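Local coordinates for LPXTG cell wall surface protein (Streptococcus gordonii, PDB 4IGB) that is a cell-wall-anchored surface protein of a streptococcus, whose N-terminal region, the part described here, probably serves in adhesion, at residues Gln49-Asn54 and Glu68-Thr73; Glu334-Phe339 and Thr371-Met376; Leu190-Lys195 and Phe283-Glu288; Ala201-Asn206 and Ser274-Cys279. All blocks are in the same frame, centred on the assembly; numbering follows the deposited sequence.

Interaction 1: residues Gln49-Asn54 and Glu68-Thr73; sequences QFHLSN and EMENFT
The imidazole of His51 lies with one face over the carbonyl oxygen of Met69, which sits near its centre, while two carboxylates approach its edge. Glu68 OE1 accepts from NE2 of His51, with ring and carboxylate only 17° from coplanar; Glu70 OE1 takes a weak bond from His51 ND1. Beyond the ring, Glu68 OE2 accepts from Ser53 OG, so this one carboxylate appears to join His51 and Ser53. Both Glu68 bonds are modelled at an improbably short 2.5 Å, and their exact lengths are doubtful. A turn about the CB-CG bond of Glu68 (chi2 -65°) brings its carboxylate toward strand 49-53.

Glu70 spreads its two oxygens in the same way: OE2 receives NE2 of Gln49 at 3.0 Å, on the anti side and somewhat out of the carboxylate plane. The Gln49 side chain runs alongside that of Phe72, amide and ring planes 29° apart, with Gln49 CG 3.3 Å from Phe72 CE2, and its OE1 is held by Lys43. On the other side of the sheet the Phe50 ring carries Asn71 CB over one face, a CH-pi contact, and has Leu52 CD1 at its edge; it also stacks on His162. Asn71 ND2 goes to Glu137.

Underneath is regular antiparallel pairing, in which Phe50 with Asn71 and Leu52 with Met69 are the hydrogen-bonded pairs; strand 47-53 is the outermost of a six-stranded sheet in the N-terminal domain. With its ring nitrogens directed at Glu68 and, more weakly, Glu70, His51 may tend to be protonated, its charge balanced by the carboxylates.

Interaction 2: residues Glu334-Phe339 and Thr371-Met376; sequences EMVQKF and TVTVKM
Val372 O is gripped twice: by the backbone N of Gln337 at 2.8 Å and by a water at 2.7 Å. The same water also donates to Met335 O, which already accepts from Val374 N, so it ties the two carbonyls together across the ladder. Val372 N returns a bond to Gln337 O, approaching from well above the carbonyl plane. On one face the Glu334 and Lys375 side chains extend alongside each other, with Glu334 OE2 3.6 Å from Lys375 CD. Their charged ends stay 4.3 Å apart (OE2 of Glu334 to NZ of Lys375), beyond a salt bridge, and the ammonium pairs instead with Glu366. Along this face Val336 CG1 touches Thr371 CG2 at 4.0 Å. The other face is mostly apolar, apart from Gln337, whose NE2 bonds to Asn411. There the Met335 chain, turned about CB-CG (chi2 72°), brings CE to Met376 SD. Just beyond the paired residues, Val372 CG2 comes to the edge of the Phe339 ring.

Strand 371-376 lies between 333-338 and 363-368, and 333-338 is flanked on its far side by 409-417. The buried face of Met335, Val372 and Val374 packs on 343-352 and 389-397, joining opposing strands in the adhesin-like N2 domain.

Interaction 3: residues Leu190-Lys195 and Phe283-Glu288; sequences LKLVMK and FGLYIE. With SO4 (sulfate ion), chain J.
With CG beside its own backbone N (chi1 -50°), the ring of Tyr286 is set slantwise against the Lys195 chain, whose bend at chi3 (64°) brings CE to 3.7 Å from Tyr286 OH; chi4 (61°) then turns NZ toward a sulfate. The motif beneath is a single antiparallel bridge, Val193 with Tyr286, where strand 193-194, at the margin of one sheet of the N-terminal domain, meets strand 280-287 of another. Val193 N donates to Tyr286 O at 2.8 Å, from well above the carbonyl plane, and Tyr286 N returns a bond to Val193 O, which also lies at the edge of the tyrosine ring.

On either side of that bridge the backbones diverge and water takes over. One water links Lys195 N to Gly284 O; a second joins Lys195 O, Gly284 N and Tyr286 OH; a third is shared by Lys191 O and both the N and OE2 of Glu288. That carboxylate oxygen also forms a salt bridge with Arg263 and touches Val193 CG2.

Apolar groups fill in the rest. The Met194 and Leu285 side chains run together, with CG of the first near CD2 of the second, and the bent end of Met194 brings CE to 4.0 Å from Phe283 CD1. Leu192 CD1 reaches Leu285 CB, and at the far end Leu190 CD2 meets Ile287 CD1 at 4.1 Å. Strands 170-182 and 268-274 lie against these side chains.

The sulfate, probably from the crystallisation liquor, rests at the phenol end: Lys195 NZ, held by Asn255, gives it a weak bond at 3.5 Å, and its O2 lies in the plane of the Tyr286 ring, at the edge.

Interaction 4: residues Ala201-Asn206 and Ser274-Cys279; sequences AIDANN and SSTETC
Asp203 reaches from its loop into the backbone of Thr276 and Glu277. Its CB lies 3.9 Å from Glu277 CG; its CG comes 3.8 Å from Thr276 CB, where the two side chains run past one another head to tail. At the tip the oxygens divide the work. OD2 accepts the backbone N of Glu277 at 2.9 Å, on the anti side and 30° out of the carboxylate plane, and also takes a weak bond from Asn205 ND2. OD1 turns back to its own loop, taking Asn205 N at 2.8 Å from above the carboxylate plane, and Leu207 N as well. The torsion that places CG between the backbone N and carbonyl carbon (chi1 67°) lets one group serve both loops.

Asn205 ND2 makes a second weak bond, to Glu277 OE1, its amide plane 80° from that carboxylate. It thus stands between two acids: Asp203 OD2 and Glu277 OE1 are 4.3 Å apart, and the amide hydrogens probably ease their repulsion. Farther along, Ala201 CB packs on Cys279 CB at 3.5 Å and Thr276 CG2 touches Ala201 O.

The partner loop is braced from within. Thr276 N donates to Cys279 SG, and Thr278 N to Thr276 OG1. Asn154 secures it from outside, bonding Thr276 O and Cys279 N.

Two turn motifs therefore face each other, an Asx turn at Asp203 opening a type I beta turn to Asn206, and an ST turn at Thr276. Both belong to loops of the N-terminal domain, and Asp200, next to Ala201, and Asp198 bind the sodium ion with Thr248.

Interactions 1, 3 and 4 all belong to the N-terminal domain, while interaction 2 lies in the N2 domain, on the opposite side of the chain's centre from 1 and 4 and about 50 Å from each, between centres. Interaction 3 is the buried one, near the middle of the chain, and relies on apolar contacts and bridging waters; the other three are partly buried. Interactions 1 and 3 reach the same six-stranded sheet, through its edge strand 47-53 and through 280-287. Both 1 and 2 are regular antiparallel ladders, but carboxylates dominate the outer chemistry of 1, whereas 2 has water-bridged carbonyls and a mostly apolar buried face. Interaction 4, nested within the loop closed by 3, joins irregular loops through side-chain-to-backbone bonds.

Interaction 1: residues Gln49-Asn54 and Glu68-Thr73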
# COMPACT_ATOMS: atom_id res chain seq x y z
N GLN B 49 20.78 17.58 1.47
CA GLN B 49 20.55 16.39 2.27
C GLN B 49 21.59 16.30 3.39
O GLN B 49 22.78 16.50 3.15
CB GLN B 49 20.62 15.13 1.39
CG GLN B 49 20.53 13.82 2.16
CD GLN B 49 20.81 12.62 1.28
OE1 GLN B 49 21.08 12.75 0.09
NE2 GLN B 49 20.75 11.43 1.87
N PHE B 50 21.12 16.02 4.60
CA PHE B 50 22.02 15.90 5.74
C PHE B 50 21.39 15.10 6.88
O PHE B 50 20.17 15.08 7.04
CB PHE B 50 22.45 17.28 6.24
CG PHE B 50 21.30 18.19 6.58
CD1 PHE B 50 20.75 18.18 7.85
CD2 PHE B 50 20.78 19.05 5.64
CE1 PHE B 50 19.69 19.01 8.17
CE2 PHE B 50 19.73 19.89 5.95
CZ PHE B 50 19.18 19.87 7.22
N HIS B 51 22.24 14.44 7.65
CA HIS B 51 21.79 13.65 8.79
C HIS B 51 21.64 14.54 10.02
O HIS B 51 22.46 15.42 10.26
CB HIS B 51 22.77 12.51 9.08
CG HIS B 51 22.33 11.61 10.19
ND1 HIS B 51 21.79 10.36 9.97
CD2 HIS B 51 22.36 11.77 11.53
CE1 HIS B 51 21.50 9.79 11.12
NE2 HIS B 51 21.84 10.63 12.09
N LEU B 52 20.59 14.30 10.79
CA LEU B 52 20.33 15.06 12.01
C LEU B 52 20.20 14.11 13.19
O LEU B 52 19.48 13.12 13.12
CB LEU B 52 19.06 15.89 11.86
CG LEU B 52 19.21 17.41 11.95
CD1 LEU B 52 20.50 17.87 11.29
CD2 LEU B 52 18.01 18.10 11.34
N SER B 53 20.90 14.42 14.28
CA SER B 53 20.82 13.58 15.47
C SER B 53 20.11 14.33 16.60
O SER B 53 20.57 15.38 17.05
CB SER B 53 22.22 13.15 15.91
OG SER B 53 22.16 12.28 17.02
N ASN B 54 18.99 13.81 17.07
CA ASN B 54 18.15 14.52 18.02
C ASN B 54 17.83 15.92 17.53
O ASN B 54 18.25 16.91 18.14
CB ASN B 54 18.82 14.61 19.40
CG ASN B 54 19.36 13.27 19.86
OD1 ASN B 54 18.68 12.24 19.77
ND2 ASN B 54 20.61 13.28 20.35
N GLU B 68 17.43 9.71 15.60
CA GLU B 68 18.18 9.95 14.35
C GLU B 68 17.29 10.19 13.13
O GLU B 68 16.27 9.52 12.93
CB GLU B 68 19.19 8.83 14.07
CG GLU B 68 20.19 8.57 15.22
CD GLU B 68 21.12 9.73 15.49
OE1 GLU B 68 21.51 10.45 14.56
OE2 GLU B 68 21.51 9.92 16.66
N MET B 69 17.69 11.16 12.32
CA MET B 69 16.86 11.60 11.21
C MET B 69 17.71 11.86 9.97
O MET B 69 18.85 12.32 10.07
CB MET B 69 16.13 12.90 11.58
CG MET B 69 15.53 13.66 10.40
SD MET B 69 14.70 15.18 10.89
CE MET B 69 13.19 14.52 11.61
N GLU B 70 17.15 11.56 8.81
CA GLU B 70 17.76 12.00 7.57
C GLU B 70 16.85 13.07 7.00
O GLU B 70 15.67 12.82 6.73
CB GLU B 70 17.97 10.85 6.59
CG GLU B 70 18.84 11.23 5.37
CD GLU B 70 20.32 11.37 5.70
OE1 GLU B 70 20.74 11.00 6.81
OE2 GLU B 70 21.07 11.85 4.82
N ASN B 71 17.41 14.26 6.81
CA ASN B 71 16.61 15.43 6.46
C ASN B 71 16.90 15.94 5.07
O ASN B 71 18.04 15.89 4.61
CB ASN B 71 16.87 16.58 7.44
CG ASN B 71 15.76 17.60 7.42
OD1 ASN B 71 16.02 18.80 7.54
ND2 ASN B 71 14.51 17.15 7.26
N PHE B 72 15.87 16.46 4.41
CA PHE B 72 16.02 16.96 3.05
C PHE B 72 15.37 18.32 2.90
O PHE B 72 14.17 18.50 3.20
CB PHE B 72 15.39 15.99 2.05
CG PHE B 72 16.01 14.63 2.04
CD1 PHE B 72 15.66 13.68 3.00
CD2 PHE B 72 16.92 14.27 1.05
CE1 PHE B 72 16.22 12.41 2.97
CE2 PHE B 72 17.49 13.01 1.03
CZ PHE B 72 17.14 12.08 1.99
N THR B 73 16.14 19.28 2.43
CA THR B 73 15.60 20.60 2.16
C THR B 73 15.90 21.02 0.74
O THR B 73 16.70 20.38 0.06
CB THR B 73 16.16 21.65 3.14
OG1 THR B 73 17.55 21.86 2.86
CG2 THR B 73 15.98 21.19 4.60

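Interaction 2: residues Glu334-Phe339 and Thr371-Met376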
# COMPACT_ATOMS: atom_id res chain seq x y z
N GLU B 334 -12.27 -15.65 -4.72
CA GLU B 334 -12.11 -16.69 -5.72
C GLU B 334 -10.80 -17.41 -5.49
O GLU B 334 -9.87 -16.85 -4.90
CB GLU B 334 -12.16 -16.09 -7.13
CG GLU B 334 -13.34 -15.16 -7.35
CD GLU B 334 -13.40 -14.59 -8.77
OE1 GLU B 334 -12.48 -14.88 -9.58
OE2 GLU B 334 -14.37 -13.85 -9.07
N MET B 335 -10.74 -18.65 -5.94
CA MET B 335 -9.52 -19.43 -5.89
C MET B 335 -9.30 -19.92 -7.31
O MET B 335 -10.20 -20.49 -7.92
CB MET B 335 -9.66 -20.62 -4.95
CG MET B 335 -10.01 -20.23 -3.52
SD MET B 335 -11.70 -19.66 -3.37
CE MET B 335 -11.93 -19.81 -1.58
N VAL B 336 -8.10 -19.67 -7.82
CA VAL B 336 -7.76 -19.97 -9.20
C VAL B 336 -6.74 -21.08 -9.23
O VAL B 336 -5.64 -20.92 -8.69
CB VAL B 336 -7.12 -18.75 -9.91
CG1 VAL B 336 -6.68 -19.12 -11.32
CG2 VAL B 336 -8.08 -17.57 -9.95
N GLN B 337 -7.10 -22.20 -9.84
CA GLN B 337 -6.17 -23.30 -10.08
C GLN B 337 -5.78 -23.30 -11.55
O GLN B 337 -6.54 -22.87 -12.42
CB GLN B 337 -6.83 -24.64 -9.77
CG GLN B 337 -6.33 -25.34 -8.53
CD GLN B 337 -4.88 -25.84 -8.63
OE1 GLN B 337 -4.14 -25.47 -9.54
NE2 GLN B 337 -4.49 -26.69 -7.68
N LYS B 338 -4.58 -23.79 -11.85
CA LYS B 338 -4.24 -24.06 -13.23
C LYS B 338 -3.41 -25.32 -13.27
O LYS B 338 -2.39 -25.43 -12.58
CB LYS B 338 -3.49 -22.89 -13.88
CG LYS B 338 -3.20 -23.11 -15.36
CD LYS B 338 -2.47 -21.91 -15.97
CE LYS B 338 -2.11 -22.17 -17.43
NZ LYS B 338 -1.00 -21.28 -17.88
N PHE B 339 -3.85 -26.29 -14.05
CA PHE B 339 -3.23 -27.61 -14.00
C PHE B 339 -2.25 -27.85 -15.12
O PHE B 339 -2.51 -27.52 -16.27
CB PHE B 339 -4.31 -28.69 -14.02
CG PHE B 339 -5.24 -28.63 -12.84
CD1 PHE B 339 -4.79 -29.02 -11.58
CD2 PHE B 339 -6.54 -28.17 -12.97
CE1 PHE B 339 -5.65 -28.97 -10.48
CE2 PHE B 339 -7.38 -28.12 -11.88
CZ PHE B 339 -6.93 -28.52 -10.64
N THR B 371 -7.41 -24.04 -16.68
CA THR B 371 -7.70 -23.20 -15.52
C THR B 371 -9.06 -23.48 -14.91
O THR B 371 -10.07 -23.48 -15.62
CB THR B 371 -7.61 -21.72 -15.86
OG1 THR B 371 -6.28 -21.42 -16.28
CG2 THR B 371 -7.97 -20.86 -14.64
N VAL B 372 -9.10 -23.72 -13.60
CA VAL B 372 -10.36 -23.93 -12.90
C VAL B 372 -10.52 -22.94 -11.75
O VAL B 372 -9.67 -22.87 -10.86
CB VAL B 372 -10.50 -25.36 -12.37
CG1 VAL B 372 -11.76 -25.49 -11.51
CG2 VAL B 372 -10.54 -26.34 -13.53
N THR B 373 -11.60 -22.18 -11.78
CA THR B 373 -11.77 -21.08 -10.83
C THR B 373 -13.00 -21.29 -9.96
O THR B 373 -14.10 -21.49 -10.46
CB THR B 373 -11.88 -19.73 -11.55
OG1 THR B 373 -10.64 -19.47 -12.23
CG2 THR B 373 -12.15 -18.60 -10.56
N VAL B 374 -12.79 -21.25 -8.65
CA VAL B 374 -13.91 -21.32 -7.72
C VAL B 374 -14.23 -19.92 -7.22
O VAL B 374 -13.35 -19.20 -6.76
CB VAL B 374 -13.61 -22.24 -6.54
CG1 VAL B 374 -14.73 -22.14 -5.50
CG2 VAL B 374 -13.43 -23.66 -7.02
N LYS B 375 -15.51 -19.55 -7.32
CA LYS B 375 -15.97 -18.23 -6.88
C LYS B 375 -17.02 -18.42 -5.81
O LYS B 375 -18.05 -19.06 -6.07
CB LYS B 375 -16.58 -17.46 -8.05
CG LYS B 375 -15.70 -17.41 -9.30
CD LYS B 375 -16.35 -16.60 -10.42
CE LYS B 375 -15.53 -16.67 -11.71
NZ LYS B 375 -15.89 -15.58 -12.66
N MET B 376 -16.76 -17.89 -4.62
CA MET B 376 -17.76 -17.94 -3.55
C MET B 376 -18.89 -17.03 -3.97
O MET B 376 -18.64 -15.99 -4.58
CB MET B 376 -17.16 -17.50 -2.21
CG MET B 376 -15.83 -18.17 -1.89
SD MET B 376 -15.87 -19.98 -2.09
CE MET B 376 -17.03 -20.47 -0.80
O HOH W 1 -10.11 -23.21 -8.24

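Interaction 3: residues Leu190-Lys195 and Phe283-Glu288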
# COMPACT_ATOMS: atom_id res chain seq x y z
N LEU B 190 0.98 -7.23 -5.19
CA LEU B 190 0.63 -6.48 -3.98
C LEU B 190 -0.11 -5.19 -4.30
O LEU B 190 0.23 -4.51 -5.26
CB LEU B 190 1.88 -6.16 -3.17
CG LEU B 190 2.75 -7.36 -2.78
CD1 LEU B 190 4.00 -6.90 -2.05
CD2 LEU B 190 1.95 -8.37 -1.94
N LYS B 191 -1.10 -4.86 -3.48
CA LYS B 191 -1.86 -3.63 -3.66
C LYS B 191 -1.47 -2.62 -2.59
O LYS B 191 -1.79 -2.78 -1.41
CB LYS B 191 -3.36 -3.91 -3.65
CG LYS B 191 -3.80 -4.89 -4.75
CD LYS B 191 -3.43 -4.40 -6.15
CE LYS B 191 -3.60 -5.54 -7.16
NZ LYS B 191 -3.05 -5.20 -8.50
N LEU B 192 -0.77 -1.58 -3.01
CA LEU B 192 -0.23 -0.63 -2.07
C LEU B 192 -1.33 0.01 -1.25
O LEU B 192 -2.32 0.47 -1.80
CB LEU B 192 0.53 0.48 -2.79
CG LEU B 192 1.03 1.57 -1.86
CD1 LEU B 192 2.05 1.00 -0.86
CD2 LEU B 192 1.63 2.73 -2.67
N VAL B 193 -1.15 0.07 0.06
CA VAL B 193 -2.07 0.80 0.92
C VAL B 193 -1.38 1.99 1.57
O VAL B 193 -0.23 1.91 2.00
CB VAL B 193 -2.69 -0.11 2.00
CG1 VAL B 193 -3.45 0.71 3.04
CG2 VAL B 193 -3.59 -1.15 1.34
N MET B 194 -2.09 3.11 1.61
CA MET B 194 -1.63 4.27 2.34
C MET B 194 -2.68 4.68 3.37
O MET B 194 -3.88 4.49 3.16
CB MET B 194 -1.33 5.43 1.39
CG MET B 194 -0.05 5.22 0.57
SD MET B 194 0.53 6.72 -0.26
CE MET B 194 1.22 7.62 1.14
N LYS B 195 -2.22 5.23 4.48
CA LYS B 195 -3.14 5.64 5.54
C LYS B 195 -2.76 7.01 6.10
O LYS B 195 -2.11 7.10 7.14
CB LYS B 195 -3.17 4.58 6.64
CG LYS B 195 -4.13 4.92 7.79
CD LYS B 195 -4.13 3.82 8.85
CE LYS B 195 -2.79 3.68 9.52
NZ LYS B 195 -2.41 4.93 10.22
N PHE B 283 3.93 9.42 7.17
CA PHE B 283 3.38 8.35 6.35
C PHE B 283 4.19 7.07 6.47
O PHE B 283 5.42 7.10 6.54
CB PHE B 283 3.39 8.75 4.88
CG PHE B 283 2.69 10.04 4.59
CD1 PHE B 283 1.34 10.06 4.29
CD2 PHE B 283 3.39 11.24 4.62
CE1 PHE B 283 0.68 11.25 4.02
CE2 PHE B 283 2.76 12.43 4.35
CZ PHE B 283 1.40 12.45 4.05
N GLY B 284 3.48 5.95 6.44
CA GLY B 284 4.11 4.66 6.21
C GLY B 284 3.58 4.08 4.92
O GLY B 284 2.72 4.67 4.28
N LEU B 285 4.09 2.92 4.52
CA LEU B 285 3.50 2.22 3.39
C LEU B 285 3.05 0.86 3.87
O LEU B 285 3.72 0.23 4.68
CB LEU B 285 4.47 2.10 2.22
CG LEU B 285 5.06 3.39 1.66
CD1 LEU B 285 6.07 3.04 0.57
CD2 LEU B 285 3.96 4.27 1.10
N TYR B 286 1.91 0.39 3.37
CA TYR B 286 1.31 -0.81 3.91
C TYR B 286 0.83 -1.76 2.82
O TYR B 286 0.72 -1.38 1.64
CB TYR B 286 0.11 -0.45 4.77
CG TYR B 286 0.31 0.62 5.81
CD1 TYR B 286 0.46 0.30 7.16
CD2 TYR B 286 0.32 1.97 5.47
CE1 TYR B 286 0.64 1.28 8.13
CE2 TYR B 286 0.49 2.97 6.44
CZ TYR B 286 0.66 2.61 7.76
OH TYR B 286 0.82 3.59 8.71
N ILE B 287 0.53 -2.98 3.23
CA ILE B 287 -0.36 -3.85 2.48
C ILE B 287 -1.26 -4.56 3.47
O ILE B 287 -0.94 -4.69 4.66
CB ILE B 287 0.38 -4.94 1.66
CG1 ILE B 287 1.24 -5.81 2.58
CG2 ILE B 287 1.21 -4.32 0.54
CD1 ILE B 287 1.79 -7.06 1.90
N GLU B 288 -2.39 -5.03 2.97
CA GLU B 288 -3.30 -5.83 3.78
C GLU B 288 -2.73 -7.23 3.93
O GLU B 288 -1.83 -7.62 3.19
CB GLU B 288 -4.68 -5.83 3.14
CG GLU B 288 -5.27 -4.42 3.10
CD GLU B 288 -6.33 -4.24 2.02
OE1 GLU B 288 -7.52 -4.32 2.37
OE2 GLU B 288 -5.96 -4.01 0.83
S SO4 J . 0.42 2.64 12.18
O1 SO4 J . -0.77 3.24 12.78
O2 SO4 J . 0.88 3.47 11.08
O3 SO4 J . 0.09 1.30 11.70
O4 SO4 J . 1.50 2.56 13.18
O HOH W 2 -3.24 -4.61 0.21
O HOH W 3 0.36 6.21 4.72
O HOH W 4 0.86 6.13 7.76

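Interaction 4: residues Ala201-Asn206 and Ser274-Cys279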
# COMPACT_ATOMS: atom_id res chain seq x y z
N ALA B 201 -4.13 20.61 10.07
CA ALA B 201 -3.53 21.93 10.25
C ALA B 201 -4.23 22.97 9.40
O ALA B 201 -4.52 22.74 8.23
CB ALA B 201 -2.03 21.91 9.95
N ILE B 202 -4.50 24.13 10.01
CA ILE B 202 -5.05 25.28 9.32
C ILE B 202 -4.39 26.52 9.90
O ILE B 202 -4.31 26.67 11.12
CB ILE B 202 -6.59 25.35 9.51
CG1 ILE B 202 -7.24 24.05 9.03
CG2 ILE B 202 -7.17 26.57 8.81
CD1 ILE B 202 -8.76 24.07 9.03
N ASP B 203 -3.88 27.40 9.05
CA ASP B 203 -3.21 28.60 9.55
C ASP B 203 -4.06 29.85 9.34
O ASP B 203 -5.20 29.77 8.86
CB ASP B 203 -1.81 28.76 8.96
CG ASP B 203 -1.81 29.06 7.46
OD1 ASP B 203 -2.89 29.34 6.90
OD2 ASP B 203 -0.71 29.02 6.84
N ALA B 204 -3.52 31.01 9.70
CA ALA B 204 -4.25 32.28 9.51
C ALA B 204 -4.20 32.80 8.08
O ALA B 204 -4.77 33.84 7.78
CB ALA B 204 -3.73 33.34 10.49
N ASN B 205 -3.52 32.08 7.18
CA ASN B 205 -3.54 32.44 5.76
C ASN B 205 -4.71 31.71 5.11
O ASN B 205 -4.89 31.74 3.89
CB ASN B 205 -2.24 32.03 5.07
CG ASN B 205 -1.01 32.47 5.83
OD1 ASN B 205 -0.76 33.66 5.99
ND2 ASN B 205 -0.23 31.50 6.32
N ASN B 206 -5.50 31.06 5.97
CA ASN B 206 -6.54 30.12 5.55
C ASN B 206 -6.03 29.05 4.58
O ASN B 206 -6.78 28.55 3.74
CB ASN B 206 -7.76 30.83 4.98
CG ASN B 206 -9.04 30.04 5.19
OD1 ASN B 206 -9.22 29.39 6.23
ND2 ASN B 206 -9.92 30.07 4.20
N SER B 274 -0.02 18.97 0.57
CA SER B 274 0.29 20.39 0.64
C SER B 274 0.14 20.91 2.07
O SER B 274 -0.72 20.43 2.82
CB SER B 274 -0.53 21.22 -0.36
OG SER B 274 -1.91 21.23 -0.05
N SER B 275 0.99 21.85 2.43
CA SER B 275 1.11 22.30 3.81
C SER B 275 0.46 23.65 4.03
O SER B 275 0.01 24.31 3.09
CB SER B 275 2.59 22.41 4.23
OG SER B 275 3.21 23.54 3.61
N THR B 276 0.43 24.05 5.29
CA THR B 276 0.14 25.43 5.65
C THR B 276 1.49 26.14 5.72
O THR B 276 2.50 25.61 5.24
CB THR B 276 -0.52 25.47 7.02
OG1 THR B 276 0.39 24.95 7.99
CG2 THR B 276 -1.77 24.59 7.02
N GLU B 277 1.53 27.32 6.31
CA GLU B 277 2.78 28.04 6.47
C GLU B 277 3.72 27.21 7.32
O GLU B 277 4.93 27.42 7.30
CB GLU B 277 2.55 29.39 7.15
CG GLU B 277 2.03 29.24 8.56
CD GLU B 277 1.81 30.57 9.28
OE1 GLU B 277 2.10 31.64 8.70
OE2 GLU B 277 1.35 30.52 10.44
N THR B 278 3.17 26.28 8.10
CA THR B 278 4.02 25.39 8.88
C THR B 278 3.30 24.14 9.38
O THR B 278 2.66 24.16 10.43
CB THR B 278 4.74 26.11 10.06
OG1 THR B 278 5.55 25.17 10.78
CG2 THR B 278 3.74 26.76 11.03
N CYS B 279 3.40 23.04 8.63
CA CYS B 279 2.90 21.76 9.12
C CYS B 279 3.52 20.63 8.34
O CYS B 279 4.16 20.84 7.31
CB CYS B 279 1.37 21.68 9.04
SG CYS B 279 0.68 21.48 7.37